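Putative fimbrium tip subunit Fim1C (Bacteroides ovatus, PDB 4EPS) probably forms part of the tip of a fimbrium, one of the filamentous cell-surface appendages that mediate adhesion and biofilm formation. Local coordinates at residues N16-S24 and T34-Q42; R158-S168 and K215-P224. All blocks are in the same frame, centred on the assembly; numbering follows the deposited sequence. Where two conformers were deposited one is given.

In the fold
The two contacts lie in the N-terminal half of the chain, their centres about 15 Å apart and on the same side of the chain's centre. Contact 1 closes before contact 2 opens. It pairs the end of strand 14-19 and the turn after it with the loop leading to strand 45-52; contact 2 pairs strands 148-174 and 217-222 in antiparallel fashion. Strand 148-174 links them, since strand 14-19 runs parallel to it as a neighbour. They also touch directly: Phe36 of contact 1 packs on Val163, Lys215, Glu217 and Arg219 of contact 2. The N-terminal segment and its following loop are thus built onto the same beta framework.

Contact 1: N16-S24 and T34-Q42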
# COMPACT_ATOMS: atom_id res chain seq x y z
N ASN A 16 -43.85 28.83 -13.00
CA ASN A 16 -42.64 28.29 -12.40
C ASN A 16 -43.05 27.07 -11.58
O ASN A 16 -44.13 27.07 -10.99
CB ASN A 16 -41.92 29.35 -11.55
CG ASN A 16 -41.74 30.68 -12.26
OD1 ASN A 16 -40.94 30.80 -13.20
ND2 ASN A 16 -42.53 31.68 -11.87
N VAL A 17 -42.24 26.02 -11.62
CA VAL A 17 -42.52 24.77 -10.92
C VAL A 17 -41.28 24.33 -10.14
O VAL A 17 -40.19 24.22 -10.72
CB VAL A 17 -42.99 23.67 -11.94
CG1 VAL A 17 -43.33 22.39 -11.21
CG2 VAL A 17 -44.19 24.15 -12.77
N THR A 18 -41.44 24.11 -8.83
CA THR A 18 -40.34 23.68 -7.97
C THR A 18 -40.73 22.43 -7.22
O THR A 18 -41.79 22.40 -6.60
CB THR A 18 -39.95 24.79 -6.96
OG1 THR A 18 -39.67 25.98 -7.68
CG2 THR A 18 -38.71 24.43 -6.14
N ASP A 19 -39.87 21.43 -7.23
CA ASP A 19 -40.10 20.20 -6.45
C ASP A 19 -39.56 20.40 -5.05
O ASP A 19 -38.40 20.78 -4.90
CB ASP A 19 -39.40 19.01 -7.12
CG ASP A 19 -39.51 17.71 -6.35
OD1 ASP A 19 -40.35 17.63 -5.42
OD2 ASP A 19 -38.81 16.76 -6.70
N THR A 20 -40.37 20.12 -4.02
CA THR A 20 -39.91 20.26 -2.63
C THR A 20 -39.00 19.06 -2.28
O THR A 20 -38.30 19.11 -1.28
CB THR A 20 -41.09 20.39 -1.66
OG1 THR A 20 -41.87 19.20 -1.72
CG2 THR A 20 -41.97 21.62 -1.93
N GLY A 21 -39.04 18.01 -3.10
CA GLY A 21 -38.19 16.82 -2.99
C GLY A 21 -38.69 15.72 -2.07
O GLY A 21 -39.57 15.95 -1.24
N ILE A 22 -38.16 14.51 -2.26
CA ILE A 22 -38.43 13.35 -1.41
C ILE A 22 -37.35 13.36 -0.35
O ILE A 22 -36.16 13.23 -0.68
CB ILE A 22 -38.47 12.02 -2.20
CG1 ILE A 22 -39.47 12.10 -3.38
CG2 ILE A 22 -38.80 10.83 -1.28
CD1 ILE A 22 -39.47 10.92 -4.32
N ILE A 23 -37.74 13.51 0.92
CA ILE A 23 -36.79 13.65 2.03
C ILE A 23 -36.71 12.38 2.89
O ILE A 23 -37.60 11.54 2.84
CB ILE A 23 -37.13 14.91 2.89
CG1 ILE A 23 -38.58 14.87 3.42
CG2 ILE A 23 -36.87 16.20 2.05
CD1 ILE A 23 -38.94 15.94 4.54
N SER A 24 -35.62 12.23 3.64
CA SER A 24 -35.40 11.05 4.47
C SER A 24 -36.50 10.86 5.51
O SER A 24 -36.92 11.83 6.13
CB SER A 24 -34.05 11.13 5.17
OG SER A 24 -33.73 9.84 5.68
N THR A 34 -30.98 17.67 1.24
CA THR A 34 -31.89 18.13 0.18
C THR A 34 -32.90 17.01 -0.21
O THR A 34 -34.04 17.31 -0.58
CB THR A 34 -31.06 18.56 -1.05
OG1 THR A 34 -29.87 19.24 -0.62
CG2 THR A 34 -31.83 19.45 -2.02
N GLY A 35 -32.45 15.76 -0.15
CA GLY A 35 -33.25 14.62 -0.56
C GLY A 35 -33.22 14.49 -2.07
O GLY A 35 -32.29 14.98 -2.71
N PHE A 36 -34.23 13.83 -2.66
CA PHE A 36 -34.30 13.63 -4.11
C PHE A 36 -35.19 14.67 -4.70
O PHE A 36 -36.42 14.62 -4.54
CB PHE A 36 -34.81 12.22 -4.46
CG PHE A 36 -33.90 11.13 -3.99
CD1 PHE A 36 -32.85 10.68 -4.78
CD2 PHE A 36 -34.07 10.54 -2.73
CE1 PHE A 36 -31.98 9.67 -4.33
CE2 PHE A 36 -33.22 9.51 -2.29
CZ PHE A 36 -32.17 9.09 -3.09
N VAL A 37 -34.56 15.64 -5.38
CA VAL A 37 -35.25 16.77 -5.99
C VAL A 37 -35.27 16.58 -7.48
O VAL A 37 -34.22 16.43 -8.12
CB VAL A 37 -34.61 18.12 -5.59
CG1 VAL A 37 -35.27 19.29 -6.33
CG2 VAL A 37 -34.68 18.35 -4.08
N THR A 38 -36.46 16.62 -8.04
CA THR A 38 -36.68 16.49 -9.47
C THR A 38 -36.34 17.80 -10.16
O THR A 38 -36.78 18.87 -9.74
CB THR A 38 -38.16 16.10 -9.70
OG1 THR A 38 -38.39 14.79 -9.15
CG2 THR A 38 -38.56 16.16 -11.16
N THR A 39 -35.55 17.76 -11.22
CA THR A 39 -35.21 19.02 -11.89
C THR A 39 -36.12 19.31 -13.12
O THR A 39 -36.22 20.46 -13.54
CB THR A 39 -33.71 19.03 -12.27
OG1 THR A 39 -33.38 20.32 -12.81
CG2 THR A 39 -33.32 17.91 -13.25
N PHE A 40 -36.76 18.25 -13.67
CA PHE A 40 -37.61 18.21 -14.87
C PHE A 40 -36.74 18.21 -16.14
O PHE A 40 -35.56 18.55 -16.09
CB PHE A 40 -38.68 19.33 -14.91
CG PHE A 40 -39.63 19.28 -13.72
CD1 PHE A 40 -40.64 18.32 -13.66
CD2 PHE A 40 -39.49 20.17 -12.67
CE1 PHE A 40 -41.49 18.26 -12.56
CE2 PHE A 40 -40.36 20.12 -11.57
CZ PHE A 40 -41.35 19.16 -11.53
N THR A 41 -37.31 17.77 -17.25
CA THR A 41 -36.58 17.62 -18.52
C THR A 41 -37.51 17.96 -19.68
O THR A 41 -38.73 17.93 -19.51
CB THR A 41 -35.99 16.19 -18.59
OG1 THR A 41 -35.15 16.09 -19.74
CG2 THR A 41 -37.06 15.10 -18.62
N GLN A 42 -36.94 18.25 -20.86
CA GLN A 42 -37.74 18.58 -22.05
C GLN A 42 -38.80 17.50 -22.30
O GLN A 42 -38.45 16.32 -22.32
CB GLN A 42 -36.86 18.76 -23.29
CG GLN A 42 -37.68 19.32 -24.45
CD GLN A 42 -36.90 19.51 -25.72
OE1 GLN A 42 -35.86 18.87 -25.93
NE2 GLN A 42 -37.42 20.35 -26.60
O HOH W 1 -37.40 21.51 -8.73
O HOH W 2 -35.58 19.24 -0.47
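Asp19 OD2 receives the backbone N-H of Thr38 at 2.7 Å, nearly straight at 167° and on the anti side of the carboxylate, and it also bonds to His157 NE2 of strand 148-174. The other oxygen, Asp19 OD1, takes the backbone N of Gly21 at 2.7 Å from above the carboxylate plane, closing an Asx turn. A chi1 of 177° swings the Asp19 carboxylate across to the loop while it still serves its own turn. A water extends this link, accepting from Asp19 N and donating to Thr38 O. Farther on, Ile22 and Phe36 form a single antiparallel hydrogen-bonded bridge: Ile22 N to Phe36 O is 2.9 Å and Phe36 N to Ile22 O is 2.8 Å. The Phe36 ring packs edge-to-face with Tyr252. Gly21 and Gly35 both have positive phi, and a CB on either would collide with the other segment. In the conformer described, Val17 CG1 touches the Phe40 ring, the two side chains crossing at about a right angle. One buried carboxylate therefore joins turn, loop and neighbouring strand, and the histidine beside it would, if protonated, probably favour its negative charge.

Contact 2: R158-S168 and K215-P224; sequences RMSLVVVKLPS and KDEYRLLRKP
Ser160 N donates a hydrogen bond to Arg222 O, 2.8 Å away, and opens a ladder of six backbone hydrogen bonds. Ser160-Arg222, Val162-Leu220 and Val164-Tyr218 are its hydrogen-bonded pairs, and the shortest rung is Val164 N to Tyr218 O at 2.7 Å. Leu161-Leu221 and Val163-Arg219 are the non-hydrogen-bonded pairs between them.

Apolar contacts divide between the two faces. On the face of Val162, Val164, Leu220 and Tyr218, Val162 CG2 lies alongside Arg222 CG at 3.7 Å, and Leu166 CD1 meets Tyr218 CE1. On the other face Leu161 CD1 touches Leu221 CD2, and Val163 CG2 runs beside the aliphatic part of Arg219.

Charged groups gather round Glu217, whose carboxylate has a methyl set against it, Val163 CG1 lying 3.7 Å from Glu217 CD. Glu217 OE2 takes both Lys215 NZ (2.8 Å) and Arg219 NH1 (2.9 Å), the arginine coming in its guanidinium plane onto the anti lone pair. Arg254 holds Glu217 OE1, and Asp212 is a second partner of Arg219. A glutamine in place of Glu217 would probably leave Lys215 and Arg254 without this carboxylate's charge, and Arg219 with Asp212 as its remaining charged partner of those described.

At the far end polar links replace the ladder. Lys165, its chain bent at chi2, brings NZ to Asp216 O at 3.0 Å, from above the carbonyl plane; NZ also bonds to a glycerol, probably from the crystallisation liquor. Waters join Asp216 to Leu166 and Ser168, and Tyr211 binds Asp216 OD1. On the other edge, Asp216 and Glu217 face Asp212 of strand 206-212 in a G1 beta bulge; strand 217-222 thus sits between two antiparallel neighbours in the beta framework of this fimbrillin-superfamily protein.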
# COMPACT_ATOMS: atom_id res chain seq x y z
N ARG A 158 -46.39 12.34 -4.01
CA ARG A 158 -47.48 11.66 -3.31
C ARG A 158 -47.15 10.20 -2.98
O ARG A 158 -47.78 9.62 -2.10
CB ARG A 158 -48.77 11.74 -4.15
CG ARG A 158 -49.26 13.19 -4.35
CD ARG A 158 -49.47 13.93 -3.05
NE ARG A 158 -50.67 13.46 -2.36
CZ ARG A 158 -51.84 14.08 -2.37
NH1 ARG A 158 -51.98 15.23 -3.02
NH2 ARG A 158 -52.88 13.56 -1.74
N MSE A 159 -46.16 9.61 -3.66
CA MSE A 159 -45.79 8.22 -3.38
C MSE A 159 -44.67 8.20 -2.34
O MSE A 159 -44.16 9.25 -1.94
CB MSE A 159 -45.31 7.52 -4.69
CG MSE A 159 -46.41 7.43 -5.77
SE MSE A 159 -47.99 6.43 -5.14
CE MSE A 159 -49.28 7.93 -4.96
N SER A 160 -44.28 6.99 -1.92
CA SER A 160 -43.15 6.82 -1.02
C SER A 160 -42.01 6.24 -1.85
O SER A 160 -42.25 5.83 -2.98
CB SER A 160 -43.53 5.92 0.16
OG SER A 160 -42.52 6.02 1.15
N LEU A 161 -40.80 6.22 -1.31
CA LEU A 161 -39.66 5.75 -2.10
C LEU A 161 -38.77 4.78 -1.34
O LEU A 161 -38.33 5.07 -0.23
CB LEU A 161 -38.83 6.97 -2.56
CG LEU A 161 -37.62 6.67 -3.47
CD1 LEU A 161 -38.08 6.13 -4.86
CD2 LEU A 161 -36.77 7.90 -3.63
N VAL A 162 -38.48 3.64 -1.98
CA VAL A 162 -37.52 2.67 -1.46
C VAL A 162 -36.18 2.99 -2.14
O VAL A 162 -36.12 3.10 -3.37
CB VAL A 162 -37.96 1.18 -1.72
CG1 VAL A 162 -36.78 0.19 -1.58
CG2 VAL A 162 -39.09 0.78 -0.78
N VAL A 163 -35.10 3.09 -1.36
CA VAL A 163 -33.75 3.28 -1.91
C VAL A 163 -32.91 2.10 -1.41
O VAL A 163 -32.92 1.84 -0.21
CB VAL A 163 -33.10 4.65 -1.55
CG1 VAL A 163 -31.69 4.75 -2.14
CG2 VAL A 163 -33.98 5.81 -2.05
N VAL A 164 -32.23 1.36 -2.33
CA VAL A 164 -31.40 0.22 -1.94
C VAL A 164 -29.95 0.51 -2.32
O VAL A 164 -29.66 0.80 -3.47
CB VAL A 164 -31.86 -1.14 -2.55
CG1 VAL A 164 -31.04 -2.31 -1.97
CG2 VAL A 164 -33.36 -1.38 -2.36
N LYS A 165 -29.03 0.39 -1.34
CA LYS A 165 -27.59 0.54 -1.56
C LYS A 165 -26.93 -0.82 -1.32
O LYS A 165 -26.76 -1.23 -0.17
CB LYS A 165 -27.01 1.63 -0.62
CG LYS A 165 -25.53 1.94 -0.88
CD LYS A 165 -25.36 2.70 -2.17
CE LYS A 165 -23.94 3.17 -2.34
NZ LYS A 165 -23.75 3.66 -3.71
N LEU A 166 -26.56 -1.52 -2.40
CA LEU A 166 -25.90 -2.82 -2.25
C LEU A 166 -24.39 -2.60 -1.92
O LEU A 166 -23.87 -1.51 -2.13
CB LEU A 166 -26.07 -3.67 -3.51
CG LEU A 166 -27.53 -4.07 -3.87
CD1 LEU A 166 -27.53 -4.86 -5.18
CD2 LEU A 166 -28.20 -4.84 -2.73
N PRO A 167 -23.68 -3.61 -1.37
CA PRO A 167 -22.25 -3.40 -1.10
C PRO A 167 -21.46 -3.18 -2.40
O PRO A 167 -21.78 -3.73 -3.46
CB PRO A 167 -21.81 -4.71 -0.42
CG PRO A 167 -22.84 -5.70 -0.74
CD PRO A 167 -24.12 -4.98 -0.99
N SER A 168 -20.47 -2.29 -2.33
CA SER A 168 -19.58 -2.01 -3.46
C SER A 168 -18.21 -1.70 -2.90
O SER A 168 -18.09 -1.32 -1.73
CB SER A 168 -20.11 -0.89 -4.35
OG SER A 168 -20.24 0.35 -3.67
N LYS A 215 -24.95 7.25 -8.71
CA LYS A 215 -24.88 7.03 -7.25
C LYS A 215 -24.71 5.55 -6.89
O LYS A 215 -24.44 5.25 -5.72
CB LYS A 215 -26.16 7.55 -6.56
CG LYS A 215 -26.32 9.07 -6.61
CD LYS A 215 -27.59 9.53 -5.88
CE LYS A 215 -27.40 9.66 -4.39
NZ LYS A 215 -28.69 9.62 -3.65
N ASP A 216 -24.88 4.61 -7.86
CA ASP A 216 -24.83 3.15 -7.68
C ASP A 216 -25.88 2.72 -6.63
O ASP A 216 -25.56 2.12 -5.59
CB ASP A 216 -23.42 2.63 -7.30
CG ASP A 216 -23.38 1.12 -7.14
OD1 ASP A 216 -24.13 0.41 -7.86
OD2 ASP A 216 -22.65 0.63 -6.24
N GLU A 217 -27.15 3.03 -6.90
CA GLU A 217 -28.21 2.66 -5.96
C GLU A 217 -29.48 2.43 -6.76
O GLU A 217 -29.61 2.93 -7.90
CB GLU A 217 -28.39 3.73 -4.84
CG GLU A 217 -28.97 5.04 -5.29
CD GLU A 217 -29.06 6.15 -4.26
OE1 GLU A 217 -28.42 6.05 -3.19
OE2 GLU A 217 -29.76 7.14 -4.55
N TYR A 218 -30.40 1.65 -6.18
CA TYR A 218 -31.68 1.32 -6.82
C TYR A 218 -32.79 2.07 -6.13
O TYR A 218 -32.77 2.17 -4.90
CB TYR A 218 -31.98 -0.19 -6.75
CG TYR A 218 -30.96 -1.04 -7.48
CD1 TYR A 218 -29.74 -1.37 -6.89
CD2 TYR A 218 -31.20 -1.47 -8.79
CE1 TYR A 218 -28.81 -2.17 -7.56
CE2 TYR A 218 -30.26 -2.27 -9.46
CZ TYR A 218 -29.08 -2.61 -8.84
OH TYR A 218 -28.13 -3.36 -9.50
N ARG A 219 -33.74 2.58 -6.91
CA ARG A 219 -34.88 3.36 -6.39
C ARG A 219 -36.17 2.79 -6.90
O ARG A 219 -36.26 2.38 -8.06
CB ARG A 219 -34.75 4.86 -6.77
CG ARG A 219 -33.49 5.48 -6.16
CD ARG A 219 -33.53 6.98 -6.03
NE ARG A 219 -33.31 7.67 -7.30
CZ ARG A 219 -32.13 8.08 -7.76
NH1 ARG A 219 -31.01 7.84 -7.06
NH2 ARG A 219 -32.04 8.71 -8.92
N LEU A 220 -37.18 2.71 -6.03
CA LEU A 220 -38.46 2.16 -6.41
C LEU A 220 -39.57 2.91 -5.71
O LEU A 220 -39.61 2.92 -4.48
CB LEU A 220 -38.52 0.66 -6.01
CG LEU A 220 -39.80 -0.09 -6.36
CD1 LEU A 220 -39.84 -0.40 -7.87
CD2 LEU A 220 -39.87 -1.39 -5.60
N LEU A 221 -40.47 3.52 -6.49
CA LEU A 221 -41.65 4.17 -5.90
C LEU A 221 -42.61 3.11 -5.37
O LEU A 221 -42.81 2.07 -6.02
CB LEU A 221 -42.38 5.05 -6.93
CG LEU A 221 -41.57 6.23 -7.47
CD1 LEU A 221 -42.15 6.68 -8.81
CD2 LEU A 221 -41.52 7.38 -6.46
N ARG A 222 -43.19 3.36 -4.17
CA ARG A 222 -44.15 2.47 -3.49
C ARG A 222 -45.32 3.28 -2.97
O ARG A 222 -45.18 4.47 -2.70
CB ARG A 222 -43.47 1.71 -2.32
CG ARG A 222 -42.25 0.81 -2.71
CD ARG A 222 -42.64 -0.41 -3.52
NE ARG A 222 -43.53 -1.32 -2.78
CZ ARG A 222 -44.36 -2.18 -3.34
NH1 ARG A 222 -44.47 -2.25 -4.67
NH2 ARG A 222 -45.12 -2.97 -2.58
N LYS A 223 -46.48 2.64 -2.85
CA LYS A 223 -47.64 3.35 -2.30
C LYS A 223 -47.41 3.63 -0.82
O LYS A 223 -46.87 2.77 -0.11
CB LYS A 223 -48.91 2.53 -2.49
CG LYS A 223 -49.49 2.64 -3.90
CD LYS A 223 -50.69 1.72 -4.05
CE LYS A 223 -51.33 1.87 -5.40
NZ LYS A 223 -52.41 0.86 -5.61
N PRO A 224 -47.75 4.83 -0.32
CA PRO A 224 -47.60 5.09 1.12
C PRO A 224 -48.37 4.07 1.95
O PRO A 224 -49.43 3.58 1.52
CB PRO A 224 -48.18 6.50 1.29
CG PRO A 224 -48.03 7.12 -0.07
CD PRO A 224 -48.35 6.00 -1.01
O HOH W 3 -26.39 -0.44 -5.03
O HOH W 4 -22.97 0.57 -3.55
O HOH W 5 -20.71 2.35 -5.37